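Local atomic coordinates of N-hydroxyarylamine O-acetyltransferase (Bacillus cereus, PDB entry 4DMO), a protein that probably transfers acetyl groups to arylamines and N-hydroxyarylamines, using a non-canonical Cys-His-Glu catalytic triad of the arylamine N-acetyltransferase family. Residues Ile111-Thr116 and Tyr122-Gly127; Arg152-Met157 and Asn162-Met167. One frame throughout, in Å; residues are numbered along the deposited sequence.

Contact 1 of 2, residues Ile111-Thr116 and Tyr122-Gly127; sequences IATVLT and YLIEVG
Glu125 leaves its backbone with CG anti to N (chi1 -178°) and then bends at chi2 (56°), a course that folds the carboxylate back to the opposite chain, where OE1 lies 3.5 Å from Ala112 CB. Strand 111-116 and the short strand 122-124 are the arms of an antiparallel beta hairpin, and Glu125 sits just past the second; hydrogen-bonded through OE1 to His110 NE2, it is probably the glutamate of the Cys-His-Glu triad. The other oxygen, OE2, takes Gly127 N on its anti lone pair at 2.8 Å and also Asn75 ND2 from helix 71-84, so both oxygens have partners.

Within the hairpin, Leu115 N gives Tyr122 O a 2.7 Å bond that is almost straight (172°), and Tyr122 N returns one to Leu115 O. Further along, Ile124 N binds Thr113 O at 2.7 Å, while the reverse bond from Thr113 N is weak.

Thr113, Leu115, Tyr122 and Ile124 share one face of the sheet; Thr113 and Ile124 meet helix 71-84, Leu115 meets Leu27, and Tyr122 meets Phe24. There Ile124 CG1 presses on Leu115 CB at 3.6 Å, and the Tyr122 ring turns its edge to Leu115 O. Val114 and Leu123 occupy the reverse face, where Leu123 CD1 also meets Ala112 CB. A water bridges the slackened end, accepting from Thr113 OG1 at 2.7 Å and donating to Ile124 O at 2.8 Å.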
ATOM      1  N   ILE A 111      -0.710   7.138   4.837  1.00 15.51           N
ATOM      2  CA  ILE A 111      -2.043   7.460   4.374  1.00 12.97           C
ATOM      3  C   ILE A 111      -2.746   6.168   4.100  1.00 12.41           C
ATOM      4  O   ILE A 111      -2.127   5.232   3.629  1.00 18.16           O
ATOM      5  CB  ILE A 111      -2.020   8.247   3.086  1.00 16.55           C
ATOM      6  CG1 ILE A 111      -1.350   9.591   3.307  1.00 17.18           C
ATOM      7  CG2 ILE A 111      -3.433   8.397   2.509  1.00 14.41           C
ATOM      8  CD1 ILE A 111      -2.135  10.545   4.154  1.00 21.61           C
ATOM      9  N   ALA A 112      -4.036   6.118   4.387  1.00 15.59           N
ATOM     10  CA  ALA A 112      -4.851   4.925   4.147  1.00 15.46           C
ATOM     11  C   ALA A 112      -6.274   5.352   3.844  1.00 18.03           C
ATOM     12  O   ALA A 112      -6.606   6.546   3.857  1.00 22.40           O
ATOM     13  CB  ALA A 112      -4.824   3.994   5.349  1.00 21.50           C
ATOM     14  N   THR A 113      -7.114   4.364   3.584  1.00 23.86           N
ATOM     15  CA  THR A 113      -8.469   4.586   3.133  1.00 21.61           C
ATOM     16  C   THR A 113      -9.471   3.946   4.087  1.00 21.51           C
ATOM     17  O   THR A 113      -9.267   2.817   4.523  1.00 29.74           O
ATOM     18  CB  THR A 113      -8.653   3.932   1.749  1.00 23.38           C
ATOM     19  OG1 THR A 113      -7.692   4.449   0.824  1.00 19.80           O
ATOM     20  CG2 THR A 113     -10.041   4.184   1.210  1.00 24.88           C
ATOM     21  N   VAL A 114     -10.553   4.636   4.419  1.00 15.98           N
ATOM     22  CA  VAL A 114     -11.626   3.985   5.173  1.00 28.54           C
ATOM     23  C   VAL A 114     -12.906   3.979   4.331  1.00 27.56           C
ATOM     24  O   VAL A 114     -13.199   4.925   3.578  1.00 26.89           O
ATOM     25  CB  VAL A 114     -11.893   4.629   6.540  1.00 29.35           C
ATOM     26  CG1 VAL A 114     -10.635   4.570   7.410  1.00 19.23           C
ATOM     27  CG2 VAL A 114     -12.361   6.036   6.345  1.00 33.23           C
ATOM     28  N   LEU A 115     -13.612   2.865   4.427  1.00 23.12           N
ATOM     29  CA  LEU A 115     -14.798   2.599   3.631  1.00 27.80           C
ATOM     30  C   LEU A 115     -16.001   2.309   4.550  1.00 31.72           C
ATOM     31  O   LEU A 115     -15.897   1.565   5.524  1.00 24.46           O
ATOM     32  CB  LEU A 115     -14.557   1.403   2.706  1.00 20.74           C
ATOM     33  CG  LEU A 115     -15.846   0.909   2.021  1.00 32.24           C
ATOM     34  CD1 LEU A 115     -16.401   1.958   1.103  1.00 40.43           C
ATOM     35  CD2 LEU A 115     -15.631  -0.377   1.250  1.00 40.52           C
ATOM     36  N   THR A 116     -17.134   2.899   4.202  1.00 31.30           N
ATOM     37  CA  THR A 116     -18.386   2.689   4.890  1.00 30.82           C
ATOM     38  C   THR A 116     -19.293   1.794   4.073  1.00 31.95           C
ATOM     39  O   THR A 116     -19.686   2.139   2.962  1.00 34.62           O
ATOM     40  CB  THR A 116     -19.099   4.015   5.091  1.00 32.71           C
ATOM     41  OG1 THR A 116     -18.273   4.869   5.881  1.00 37.54           O
ATOM     42  CG2 THR A 116     -20.417   3.825   5.783  1.00 40.67           C
ATOM     43  N   TYR A 122     -14.767   0.088   7.576  1.00 27.12           N
ATOM     44  CA  TYR A 122     -13.680  -0.814   7.211  1.00 29.91           C
ATOM     45  C   TYR A 122     -12.476  -0.005   6.796  1.00 26.86           C
ATOM     46  O   TYR A 122     -12.606   0.994   6.103  1.00 26.94           O
ATOM     47  CB  TYR A 122     -14.090  -1.747   6.064  1.00 34.37           C
ATOM     48  CG  TYR A 122     -15.279  -2.620   6.402  1.00 27.75           C
ATOM     49  CD1 TYR A 122     -16.555  -2.113   6.358  1.00 22.29           C
ATOM     50  CD2 TYR A 122     -15.107  -3.947   6.775  1.00 30.21           C
ATOM     51  CE1 TYR A 122     -17.633  -2.876   6.685  1.00 22.68           C
ATOM     52  CE2 TYR A 122     -16.187  -4.734   7.114  1.00 25.37           C
ATOM     53  CZ  TYR A 122     -17.454  -4.190   7.057  1.00 28.73           C
ATOM     54  OH  TYR A 122     -18.546  -4.957   7.374  1.00 36.23           O
ATOM     55  N   LEU A 123     -11.308  -0.447   7.237  1.00 32.20           N
ATOM     56  CA  LEU A 123     -10.037   0.087   6.771  1.00 20.73           C
ATOM     57  C   LEU A 123      -9.656  -0.646   5.492  1.00 23.30           C
ATOM     58  O   LEU A 123      -9.550  -1.878   5.478  1.00 19.73           O
ATOM     59  CB  LEU A 123      -8.971  -0.152   7.816  1.00 21.15           C
ATOM     60  CG  LEU A 123      -7.527   0.263   7.572  1.00 22.61           C
ATOM     61  CD1 LEU A 123      -7.362   1.781   7.637  1.00 23.41           C
ATOM     62  CD2 LEU A 123      -6.676  -0.424   8.612  1.00 23.55           C
ATOM     63  N   ILE A 124      -9.453   0.114   4.421  1.00 21.75           N
ATOM     64  CA  ILE A 124      -8.938  -0.444   3.173  1.00 18.81           C
ATOM     65  C   ILE A 124      -7.421  -0.173   3.036  1.00 19.43           C
ATOM     66  O   ILE A 124      -6.991   0.964   2.806  1.00 18.23           O
ATOM     67  CB  ILE A 124      -9.703   0.152   1.973  1.00 19.30           C
ATOM     68  CG1 ILE A 124     -11.219   0.024   2.215  1.00 28.98           C
ATOM     69  CG2 ILE A 124      -9.248  -0.495   0.664  1.00 21.20           C
ATOM     70  CD1 ILE A 124     -11.718  -1.424   2.524  1.00 22.68           C
ATOM     71  N   GLU A 125      -6.625  -1.225   3.180  1.00 15.43           N
ATOM     72  CA  GLU A 125      -5.174  -1.079   3.232  1.00 19.73           C
ATOM     73  C   GLU A 125      -4.494  -1.884   2.144  1.00 16.11           C
ATOM     74  O   GLU A 125      -4.399  -3.116   2.212  1.00 11.17           O
ATOM     75  CB  GLU A 125      -4.622  -1.487   4.609  1.00 17.54           C
ATOM     76  CG  GLU A 125      -3.127  -1.327   4.759  1.00 20.11           C
ATOM     77  CD  GLU A 125      -2.672   0.094   4.469  1.00 18.48           C
ATOM     78  OE1 GLU A 125      -2.972   0.995   5.290  1.00 14.42           O
ATOM     79  OE2 GLU A 125      -1.986   0.294   3.433  1.00 13.01           O
ATOM     80  N   VAL A 126      -3.977  -1.154   1.152  1.00 14.02           N
ATOM     81  CA  VAL A 126      -3.280  -1.764   0.024  1.00 15.29           C
ATOM     82  C   VAL A 126      -1.841  -1.233  -0.163  1.00 16.35           C
ATOM     83  O   VAL A 126      -1.154  -1.617  -1.126  1.00  9.03           O
ATOM     84  CB  VAL A 126      -4.087  -1.571  -1.275  1.00 13.20           C
ATOM     85  CG1 VAL A 126      -5.446  -2.207  -1.099  1.00 16.77           C
ATOM     86  CG2 VAL A 126      -4.219  -0.094  -1.600  1.00 11.39           C
ATOM     87  N   GLY A 127      -1.361  -0.423   0.793  1.00 15.06           N
ATOM     88  CA  GLY A 127      -0.099   0.268   0.623  1.00 14.16           C
ATOM     89  C   GLY A 127       0.968   0.109   1.677  1.00 16.58           C
ATOM     90  O   GLY A 127       2.014   0.766   1.607  1.00 22.58           O
TER
HETATM   91  O   HOH W   1      -6.784   1.995   0.208  1.00 22.13           O

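Contact 2 of 2, residues Arg152-Met157 and Asn162-Met167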
ATOM      1  N   ARG A 152      -5.972  -6.648  12.653  1.00 23.11           N
ATOM      2  CA  ARG A 152      -7.182  -6.224  13.351  1.00 20.75           C
ATOM      3  C   ARG A 152      -7.050  -4.776  13.762  1.00 18.69           C
ATOM      4  O   ARG A 152      -5.942  -4.259  13.994  1.00 17.75           O
ATOM      5  CB  ARG A 152      -7.442  -7.097  14.602  1.00 23.25           C
ATOM      6  CG  ARG A 152      -6.709  -6.624  15.850  1.00 27.74           C
ATOM      7  CD  ARG A 152      -6.836  -7.568  17.059  1.00 34.83           C
ATOM      8  NE  ARG A 152      -5.842  -7.257  18.098  1.00 32.65           N
ATOM      9  CZ  ARG A 152      -5.624  -7.993  19.193  1.00 38.00           C
ATOM     10  NH1 ARG A 152      -6.336  -9.098  19.414  1.00 38.06           N
ATOM     11  NH2 ARG A 152      -4.683  -7.646  20.066  1.00 28.15           N
ATOM     12  N   ILE A 153      -8.190  -4.135  13.916  1.00 20.47           N
ATOM     13  CA  ILE A 153      -8.211  -2.750  14.350  1.00 24.74           C
ATOM     14  C   ILE A 153      -8.607  -2.660  15.817  1.00 21.92           C
ATOM     15  O   ILE A 153      -9.452  -3.413  16.273  1.00 24.50           O
ATOM     16  CB  ILE A 153      -9.235  -1.964  13.530  1.00 25.37           C
ATOM     17  CG1 ILE A 153      -8.749  -1.847  12.079  1.00 22.10           C
ATOM     18  CG2 ILE A 153      -9.489  -0.608  14.173  1.00 27.08           C
ATOM     19  CD1 ILE A 153      -9.737  -1.162  11.194  1.00 27.29           C
ATOM     20  N   ARG A 154      -7.999  -1.745  16.558  1.00 19.09           N
ATOM     21  CA  ARG A 154      -8.462  -1.456  17.903  1.00 29.50           C
ATOM     22  C   ARG A 154      -8.543   0.040  18.085  1.00 27.97           C
ATOM     23  O   ARG A 154      -7.700   0.789  17.585  1.00 24.15           O
ATOM     24  CB  ARG A 154      -7.562  -2.096  18.970  1.00 29.64           C
ATOM     25  CG  ARG A 154      -7.644  -3.619  18.988  1.00 23.54           C
ATOM     26  CD  ARG A 154      -7.227  -4.201  20.359  1.00 27.07           C
ATOM     27  NE  ARG A 154      -5.790  -4.079  20.612  1.00 25.78           N
ATOM     28  CZ  ARG A 154      -5.229  -3.239  21.492  1.00 31.75           C
ATOM     29  NH1 ARG A 154      -5.966  -2.418  22.230  1.00 24.50           N
ATOM     30  NH2 ARG A 154      -3.911  -3.195  21.619  1.00 26.06           N
ATOM     31  N   LYS A 155      -9.598   0.477  18.753  1.00 19.97           N
ATOM     32  CA  LYS A 155      -9.695   1.863  19.172  1.00 30.44           C
ATOM     33  C   LYS A 155      -8.703   2.027  20.306  1.00 28.23           C
ATOM     34  O   LYS A 155      -8.778   1.332  21.313  1.00 40.35           O
ATOM     35  CB  LYS A 155     -11.118   2.192  19.635  1.00 32.55           C
ATOM     36  CG  LYS A 155     -11.478   3.676  19.577  1.00 33.69           C
ATOM     37  CD  LYS A 155     -12.894   3.922  20.139  1.00 40.83           C
ATOM     38  CE  LYS A 155     -13.420   5.324  19.821  1.00 40.09           C
ATOM     39  NZ  LYS A 155     -12.556   6.386  20.425  1.00 45.97           N
ATOM     40  N   GLU A 156      -7.739   2.911  20.118  1.00 29.83           N
ATOM     41  CA  GLU A 156      -6.723   3.142  21.126  1.00 31.32           C
ATOM     42  C   GLU A 156      -5.965   4.442  20.896  1.00 33.70           C
ATOM     43  O   GLU A 156      -5.332   4.662  19.861  1.00 29.94           O
ATOM     44  CB  GLU A 156      -5.744   1.992  21.183  1.00 28.47           C
ATOM     45  CG  GLU A 156      -4.718   2.187  22.275  1.00 34.56           C
ATOM     46  CD  GLU A 156      -3.838   0.974  22.473  1.00 41.39           C
ATOM     47  OE1 GLU A 156      -2.636   1.077  22.164  1.00 45.71           O
ATOM     48  OE2 GLU A 156      -4.346  -0.079  22.943  1.00 53.97           O
ATOM     49  N   MET A 157      -6.057   5.300  21.897  1.00 31.58           N
ATOM     50  CA  MET A 157      -5.412   6.588  21.882  1.00 31.45           C
ATOM     51  C   MET A 157      -3.935   6.317  22.022  1.00 25.32           C
ATOM     52  O   MET A 157      -3.516   5.565  22.892  1.00 27.24           O
ATOM     53  CB  MET A 157      -5.921   7.443  23.045  1.00 31.10           C
ATOM     54  CG  MET A 157      -5.555   8.926  22.990  1.00 37.61           C
ATOM     55  SD  MET A 157      -6.280   9.766  21.595  1.00 54.70           S
ATOM     56  CE  MET A 157      -7.859   8.911  21.520  1.00 36.66           C
ATOM     57  N   ASN A 162      -5.957   7.873  17.090  1.00 29.94           N
ATOM     58  CA  ASN A 162      -6.945   7.370  18.024  1.00 27.31           C
ATOM     59  C   ASN A 162      -7.413   5.971  17.664  1.00 30.93           C
ATOM     60  O   ASN A 162      -8.300   5.440  18.329  1.00 24.85           O
ATOM     61  CB  ASN A 162      -8.139   8.314  18.149  1.00 23.38           C
ATOM     62  CG  ASN A 162      -8.573   8.888  16.843  1.00 26.82           C
ATOM     63  OD1 ASN A 162      -8.729   8.178  15.846  1.00 28.68           O
ATOM     64  ND2 ASN A 162      -8.746  10.201  16.823  1.00 30.18           N
ATOM     65  N   TYR A 163      -6.812   5.379  16.627  1.00 25.21           N
ATOM     66  CA  TYR A 163      -7.029   3.964  16.297  1.00 26.01           C
ATOM     67  C   TYR A 163      -5.695   3.332  15.938  1.00 24.89           C
ATOM     68  O   TYR A 163      -4.690   4.012  15.746  1.00 22.90           O
ATOM     69  CB  TYR A 163      -7.984   3.793  15.121  1.00 21.26           C
ATOM     70  CG  TYR A 163      -9.447   3.984  15.452  1.00 23.26           C
ATOM     71  CD1 TYR A 163     -10.240   2.890  15.768  1.00 27.48           C
ATOM     72  CD2 TYR A 163     -10.038   5.237  15.429  1.00 17.73           C
ATOM     73  CE1 TYR A 163     -11.564   3.035  16.061  1.00 24.98           C
ATOM     74  CE2 TYR A 163     -11.375   5.398  15.713  1.00 24.87           C
ATOM     75  CZ  TYR A 163     -12.139   4.281  16.029  1.00 28.05           C
ATOM     76  OH  TYR A 163     -13.486   4.380  16.339  1.00 30.64           O
ATOM     77  N   ILE A 164      -5.678   2.021  15.868  1.00 22.65           N
ATOM     78  CA  ILE A 164      -4.459   1.324  15.530  1.00 18.85           C
ATOM     79  C   ILE A 164      -4.776   0.140  14.657  1.00 20.89           C
ATOM     80  O   ILE A 164      -5.863  -0.451  14.746  1.00 18.67           O
ATOM     81  CB  ILE A 164      -3.671   0.818  16.770  1.00 20.96           C
ATOM     82  CG1 ILE A 164      -4.430  -0.299  17.497  1.00 19.72           C
ATOM     83  CG2 ILE A 164      -3.338   1.971  17.721  1.00 20.24           C
ATOM     84  CD1 ILE A 164      -3.638  -0.867  18.727  1.00 20.71           C
ATOM     85  N   LEU A 165      -3.809  -0.177  13.798  1.00 24.02           N
ATOM     86  CA  LEU A 165      -3.811  -1.418  13.052  1.00 17.97           C
ATOM     87  C   LEU A 165      -2.735  -2.308  13.616  1.00 22.70           C
ATOM     88  O   LEU A 165      -1.535  -1.988  13.549  1.00 23.52           O
ATOM     89  CB  LEU A 165      -3.543  -1.174  11.575  1.00 21.31           C
ATOM     90  CG  LEU A 165      -3.580  -2.504  10.849  1.00 18.83           C
ATOM     91  CD1 LEU A 165      -5.000  -3.000  10.769  1.00 17.28           C
ATOM     92  CD2 LEU A 165      -2.951  -2.417   9.477  1.00 30.36           C
ATOM     93  N   GLU A 166      -3.179  -3.414  14.200  1.00 22.03           N
ATOM     94  CA  GLU A 166      -2.302  -4.387  14.791  1.00 18.81           C
ATOM     95  C   GLU A 166      -2.176  -5.577  13.869  1.00 16.90           C
ATOM     96  O   GLU A 166      -3.049  -5.863  13.075  1.00 19.29           O
ATOM     97  CB  GLU A 166      -2.880  -4.867  16.127  1.00 28.41           C
ATOM     98  CG  GLU A 166      -2.371  -4.135  17.339  1.00 23.55           C
ATOM     99  CD  GLU A 166      -3.114  -4.544  18.584  1.00 30.76           C
ATOM    100  OE1 GLU A 166      -4.302  -4.907  18.455  1.00 32.05           O
ATOM    101  OE2 GLU A 166      -2.510  -4.532  19.677  1.00 31.47           O
ATOM    102  N   MET A 167      -1.086  -6.293  14.004  1.00 18.00           N
ATOM    103  CA  MET A 167      -0.843  -7.416  13.134  1.00 27.42           C
ATOM    104  C   MET A 167       0.094  -8.451  13.749  1.00 31.58           C
ATOM    105  O   MET A 167       0.899  -8.161  14.658  1.00 22.45           O
ATOM    106  CB  MET A 167      -0.216  -6.930  11.832  1.00 20.25           C
ATOM    107  CG  MET A 167       1.232  -6.453  11.994  1.00 25.62           C
ATOM    108  SD  MET A 167       1.889  -5.538  10.570  1.00 28.63           S
ATOM    109  CE  MET A 167       3.545  -5.096  11.128  1.00 23.84           C
TER
HETATM  110  O   HOH W   2      -9.810   6.527  20.775  1.00 27.78           O
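Glu166 is gripped by two arginines of the partner strand, and this is the tight part of the contact. Arg154 takes the carboxylate side-on with two nitrogens, NE to Glu166 OE1 and NH2 to Glu166 OE2, both at 2.7 Å. Arg152 lies alongside Glu166 and gives NE to the same OE1 at 2.8 Å, from the face opposite Arg154 NE. Three hydrogen bonds, with a weak fourth from Arg152 NH2, hold the buried glutamate, and the paired positive charges would probably favour its ionised form. Arg154 bends at chi3 (-71°), which turns its guanidinium across Glu166; Ile164 CD1 lies over one face, and NH1 reaches on to Glu156 OE2 at 2.9 Å. Arg152 also makes a cation-pi contact with Trp182, a residue of the ligand pocket.

Beneath this network runs an antiparallel beta hairpin, with reciprocal backbone bonds pairing Arg152 with Glu166 and Arg154 with Ile164. Ile153, Lys155, Tyr163 and Leu165 point to the other face, where Lys155 CG rests over the Tyr163 ring, 3.9 Å from its centroid.

Toward the turn the contact opens to solvent at Lys155 and Met157. Asn162 and Tyr163 form a classic beta bulge opposite Phe188, and Glu156 N meets Asn162 O from above the carbonyl plane. Lys155 NZ reaches that oxygen through a water. Met157 curls back to lay CE 3.4 Å from Asn162 CB, while the Asn162 amide turns to Ile190 and Glu191.

Overall arrangement
Contact 1 closes before contact 2 opens along the chain, and each is a beta hairpin of the same antiparallel sheet. Strands 103-117 and 120-124 belong to one side of its order and 149-158 and 163-168 to the other, with 88-98 and 183-188 between. The centres are nonetheless only about 13 Å apart, which implies that the sheet curves, bringing Leu123 CB to 3.6 Å from Ile153 CD1 and Leu123 CD2 against Leu165 CD1. Contact 1 is buried and carries Glu125, the probable triad glutamate, near helix 71-84, whereas contact 2 lies farther out, with the side chain of Glu156 about 5 Å from the bound 3-(1-methylpiperidinium-1-yl)propane-1-sulfonate. Tyr186 on strand 183-188 connects them, touching Leu165 and weakly hydrogen-bonded to Glu125.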